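Local coordinates for coenzyme A transferase (Yersinia pestis, PDB 3QLI), which probably transfers coenzyme A from an acyl-CoA to a carboxylic acid such as acetate, and is a potential virulence factor of the plague bacillus, at residues E220-L231 / Y411-V419. Sequence-based numbering, arbitrary orientation.
Sequences EYTSISHIIADL and YIVTEFGAV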
loop_
_atom_site.group_PDB
_atom_site.type_symbol
_atom_site.label_atom_id
_atom_site.label_comp_id
_atom_site.label_asym_id
_atom_site.label_seq_id
_atom_site.Cartn_x
_atom_site.Cartn_y
_atom_site.Cartn_z
ATOM N N GLU A 220 -28.406 13.164 0.696
ATOM C CA GLU A 220 -27.082 13.519 0.160
ATOM C C GLU A 220 -26.646 12.637 -1.002
ATOM O O GLU A 220 -25.822 13.046 -1.814
ATOM C CB GLU A 220 -26.009 13.487 1.245
ATOM C CG GLU A 220 -26.230 14.495 2.355
ATOM C CD GLU A 220 -27.012 13.912 3.526
ATOM O OE1 GLU A 220 -28.058 13.267 3.294
ATOM O OE2 GLU A 220 -26.570 14.100 4.681
ATOM N N TYR A 221 -27.194 11.429 -1.077
ATOM C CA TYR A 221 -26.793 10.468 -2.102
ATOM C C TYR A 221 -27.207 10.911 -3.491
ATOM O O TYR A 221 -26.619 10.485 -4.478
ATOM C CB TYR A 221 -27.390 9.080 -1.829
ATOM C CG TYR A 221 -26.759 8.323 -0.666
ATOM C CD1 TYR A 221 -25.615 8.795 -0.036
ATOM C CD2 TYR A 221 -27.313 7.134 -0.209
ATOM C CE1 TYR A 221 -25.041 8.105 1.033
ATOM C CE2 TYR A 221 -26.753 6.435 0.857
ATOM C CZ TYR A 221 -25.619 6.922 1.471
ATOM O OH TYR A 221 -25.065 6.224 2.524
ATOM N N THR A 222 -28.242 11.737 -3.581
ATOM C CA THR A 222 -28.668 12.207 -4.891
ATOM C C THR A 222 -27.550 13.018 -5.522
ATOM O O THR A 222 -27.132 12.733 -6.641
ATOM C CB THR A 222 -29.969 13.020 -4.836
ATOM O OG1 THR A 222 -31.029 12.166 -4.389
ATOM C CG2 THR A 222 -30.315 13.565 -6.219
ATOM N N SER A 223 -27.056 14.018 -4.801
ATOM C CA SER A 223 -25.986 14.856 -5.338
ATOM C C SER A 223 -24.713 14.039 -5.523
ATOM O O SER A 223 -24.024 14.156 -6.527
ATOM C CB SER A 223 -25.683 16.019 -4.399
ATOM O OG SER A 223 -24.435 16.602 -4.745
ATOM N N ILE A 224 -24.391 13.226 -4.525
ATOM C CA ILE A 224 -23.200 12.393 -4.610
ATOM C C ILE A 224 -23.234 11.452 -5.820
ATOM O O ILE A 224 -22.247 11.327 -6.534
ATOM C CB ILE A 224 -22.975 11.622 -3.309
ATOM C CG1 ILE A 224 -22.677 12.617 -2.176
ATOM C CG2 ILE A 224 -21.833 10.585 -3.497
ATOM C CD1 ILE A 224 -22.528 11.971 -0.785
ATOM N N SER A 225 -24.360 10.786 -6.063
ATOM C CA SER A 225 -24.407 9.847 -7.179
ATOM C C SER A 225 -24.205 10.557 -8.515
ATOM O O SER A 225 -23.640 9.986 -9.440
ATOM C CB SER A 225 -25.708 9.030 -7.180
ATOM O OG SER A 225 -26.827 9.883 -7.350
ATOM N N HIS A 226 -24.656 11.806 -8.626
ATOM C CA HIS A 226 -24.441 12.552 -9.869
ATOM C C HIS A 226 -23.015 13.060 -10.050
ATOM O O HIS A 226 -22.491 13.054 -11.163
ATOM C CB HIS A 226 -25.468 13.671 -10.036
ATOM C CG HIS A 226 -26.821 13.159 -10.414
ATOM N ND1 HIS A 226 -27.786 12.844 -9.480
ATOM C CD2 HIS A 226 -27.346 12.833 -11.620
ATOM C CE1 HIS A 226 -28.863 12.387 -10.096
ATOM N NE2 HIS A 226 -28.621 12.368 -11.396
ATOM N N ILE A 227 -22.374 13.479 -8.965
ATOM C CA ILE A 227 -20.987 13.922 -9.078
ATOM C C ILE A 227 -20.113 12.723 -9.474
ATOM O O ILE A 227 -19.246 12.808 -10.341
ATOM C CB ILE A 227 -20.491 14.510 -7.758
ATOM C CG1 ILE A 227 -21.303 15.758 -7.396
ATOM C CG2 ILE A 227 -18.994 14.828 -7.834
ATOM C CD1 ILE A 227 -21.253 16.074 -5.910
ATOM N N ILE A 228 -20.351 11.597 -8.827
ATOM C CA ILE A 228 -19.608 10.379 -9.149
ATOM C C ILE A 228 -19.858 9.974 -10.591
ATOM O O ILE A 228 -18.919 9.717 -11.347
ATOM C CB ILE A 228 -20.001 9.223 -8.212
ATOM C CG1 ILE A 228 -19.529 9.533 -6.792
ATOM C CG2 ILE A 228 -19.420 7.885 -8.719
ATOM C CD1 ILE A 228 -19.902 8.485 -5.773
ATOM N N ALA A 229 -21.127 9.939 -10.990
ATOM C CA ALA A 229 -21.451 9.525 -12.355
ATOM C C ALA A 229 -20.776 10.421 -13.397
ATOM O O ALA A 229 -20.398 9.954 -14.467
ATOM C CB ALA A 229 -22.968 9.479 -12.575
ATOM N N ASP A 230 -20.630 11.705 -13.092
ATOM C CA ASP A 230 -19.958 12.611 -14.018
ATOM C C ASP A 230 -18.492 12.226 -14.229
ATOM O O ASP A 230 -17.890 12.585 -15.240
ATOM C CB ASP A 230 -20.035 14.057 -13.526
ATOM C CG ASP A 230 -21.405 14.685 -13.736
ATOM O OD1 ASP A 230 -22.256 14.078 -14.426
ATOM O OD2 ASP A 230 -21.617 15.803 -13.209
ATOM N N LEU A 231 -17.923 11.501 -13.268
ATOM C CA LEU A 231 -16.521 11.088 -13.327
ATOM C C LEU A 231 -16.342 9.714 -13.978
ATOM O O LEU A 231 -15.222 9.217 -14.086
ATOM C CB LEU A 231 -15.906 11.070 -11.917
ATOM C CG LEU A 231 -15.803 12.416 -11.197
ATOM C CD1 LEU A 231 -15.489 12.230 -9.719
ATOM C CD2 LEU A 231 -14.755 13.291 -11.863
ATOM N N TYR A 411 -9.354 10.900 -5.570
ATOM C CA TYR A 411 -10.514 11.769 -5.642
ATOM C C TYR A 411 -11.428 11.558 -4.454
ATOM O O TYR A 411 -11.789 10.424 -4.146
ATOM C CB TYR A 411 -11.343 11.423 -6.883
ATOM C CG TYR A 411 -11.020 12.190 -8.141
ATOM C CD1 TYR A 411 -11.569 13.441 -8.376
ATOM C CD2 TYR A 411 -10.191 11.646 -9.108
ATOM C CE1 TYR A 411 -11.283 14.138 -9.534
ATOM C CE2 TYR A 411 -9.898 12.333 -10.265
ATOM C CZ TYR A 411 -10.446 13.578 -10.475
ATOM O OH TYR A 411 -10.153 14.262 -11.630
ATOM N N ILE A 412 -11.822 12.640 -3.792
ATOM C CA ILE A 412 -12.810 12.509 -2.727
ATOM C C ILE A 412 -14.070 13.243 -3.159
ATOM O O ILE A 412 -13.996 14.188 -3.939
ATOM C CB ILE A 412 -12.313 13.080 -1.402
ATOM C CG1 ILE A 412 -11.837 14.526 -1.575
ATOM C CG2 ILE A 412 -11.202 12.172 -0.827
ATOM C CD1 ILE A 412 -11.558 15.244 -0.245
ATOM N N VAL A 413 -15.215 12.792 -2.659
ATOM C CA VAL A 413 -16.505 13.362 -3.050
ATOM C C VAL A 413 -17.433 13.444 -1.853
ATOM O O VAL A 413 -17.519 12.500 -1.071
ATOM C CB VAL A 413 -17.198 12.501 -4.116
ATOM C CG1 VAL A 413 -18.671 12.952 -4.313
ATOM C CG2 VAL A 413 -16.409 12.550 -5.434
ATOM N N THR A 414 -18.111 14.587 -1.706
ATOM C CA THR A 414 -19.234 14.715 -0.780
ATOM C C THR A 414 -20.388 15.316 -1.590
ATOM O O THR A 414 -20.260 15.520 -2.795
ATOM C CB THR A 414 -18.923 15.651 0.429
ATOM O OG1 THR A 414 -18.851 17.011 -0.023
ATOM C CG2 THR A 414 -17.604 15.273 1.144
ATOM N N GLU A 415 -21.506 15.608 -0.936
ATOM C CA GLU A 415 -22.630 16.228 -1.635
ATOM C C GLU A 415 -22.283 17.634 -2.159
ATOM O O GLU A 415 -23.000 18.197 -2.998
ATOM C CB GLU A 415 -23.893 16.242 -0.756
ATOM C CG GLU A 415 -23.878 17.215 0.430
ATOM C CD GLU A 415 -23.337 16.602 1.718
ATOM O OE1 GLU A 415 -22.540 15.637 1.659
ATOM O OE2 GLU A 415 -23.714 17.084 2.806
ATOM N N PHE A 416 -21.161 18.185 -1.708
ATOM C CA PHE A 416 -20.729 19.519 -2.180
ATOM C C PHE A 416 -19.684 19.540 -3.306
ATOM O O PHE A 416 -19.236 20.606 -3.731
ATOM C CB PHE A 416 -20.275 20.377 -0.998
ATOM C CG PHE A 416 -21.354 20.579 0.029
ATOM C CD1 PHE A 416 -22.485 21.323 -0.275
ATOM C CD2 PHE A 416 -21.263 19.986 1.272
ATOM C CE1 PHE A 416 -23.497 21.501 0.665
ATOM C CE2 PHE A 416 -22.262 20.162 2.221
ATOM C CZ PHE A 416 -23.383 20.913 1.917
ATOM N N GLY A 417 -19.305 18.374 -3.816
ATOM C CA GLY A 417 -18.449 18.360 -4.992
ATOM C C GLY A 417 -17.338 17.337 -4.882
ATOM O O GLY A 417 -17.443 16.416 -4.090
ATOM N N ALA A 418 -16.275 17.526 -5.659
ATOM C CA ALA A 418 -15.197 16.548 -5.758
ATOM C C ALA A 418 -13.841 17.247 -5.755
ATOM O O ALA A 418 -13.708 18.369 -6.244
ATOM C CB ALA A 418 -15.352 15.735 -7.035
ATOM N N VAL A 419 -12.828 16.579 -5.219
ATOM C CA VAL A 419 -11.476 17.133 -5.256
ATOM C C VAL A 419 -10.497 16.021 -5.597
ATOM O O VAL A 419 -10.560 14.950 -5.013
ATOM C CB VAL A 419 -11.079 17.747 -3.895
ATOM C CG1 VAL A 419 -9.610 18.222 -3.914
ATOM C CG2 VAL A 419 -12.012 18.901 -3.538
HETATM O O HOH W 1 -24.264 15.485 5.013
#
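Glu415 OE2 is gripped twice, by the hydroxyl of Ser384 and by a water that donates to it and, over 2.7 Å, to Glu220 OE2. The two glutamates lie side by side and point the same way, their carboxylate planes turned 83° apart. Glu220 CG rests against Glu415 CD at 3.6 Å, and the shared water probably eases the repulsion between the like charges. One helical turn on, Ser223 OG donates to Glu415 O (2.8 Å), reaching it because OG swings anti to the backbone N (chi1 165°). The carbonyl belongs to the type I turn Thr414–Gly417 that joins strands 411-414 and 417-420 into a hairpin, and Thr414 OG1, also hydrogen-bonded to Leu436 O, closes an ST turn by accepting from Phe416 N. This hairpin forms the edge of the mixed sheet of the C-terminal half, next to strand 377-381, and helix 220-230 packs against it, running roughly antiparallel to strand 411-414 (150° between the short axes). Ile224 lays CG1 over the start of the turn, 3.4 Å from Glu415 N, a buried amide with no hydrogen-bond partner. Val413 CG1 is wedged between the CG2 methyls of Ile224 and Ile227, each 4.0 Å away. Ile227 sends CD1 toward Thr414 O and sets CG2 on Ala418 CB at 3.8 Å. Beyond the helix, Leu231 CD2 meets the Tyr411 ring obliquely at CE1.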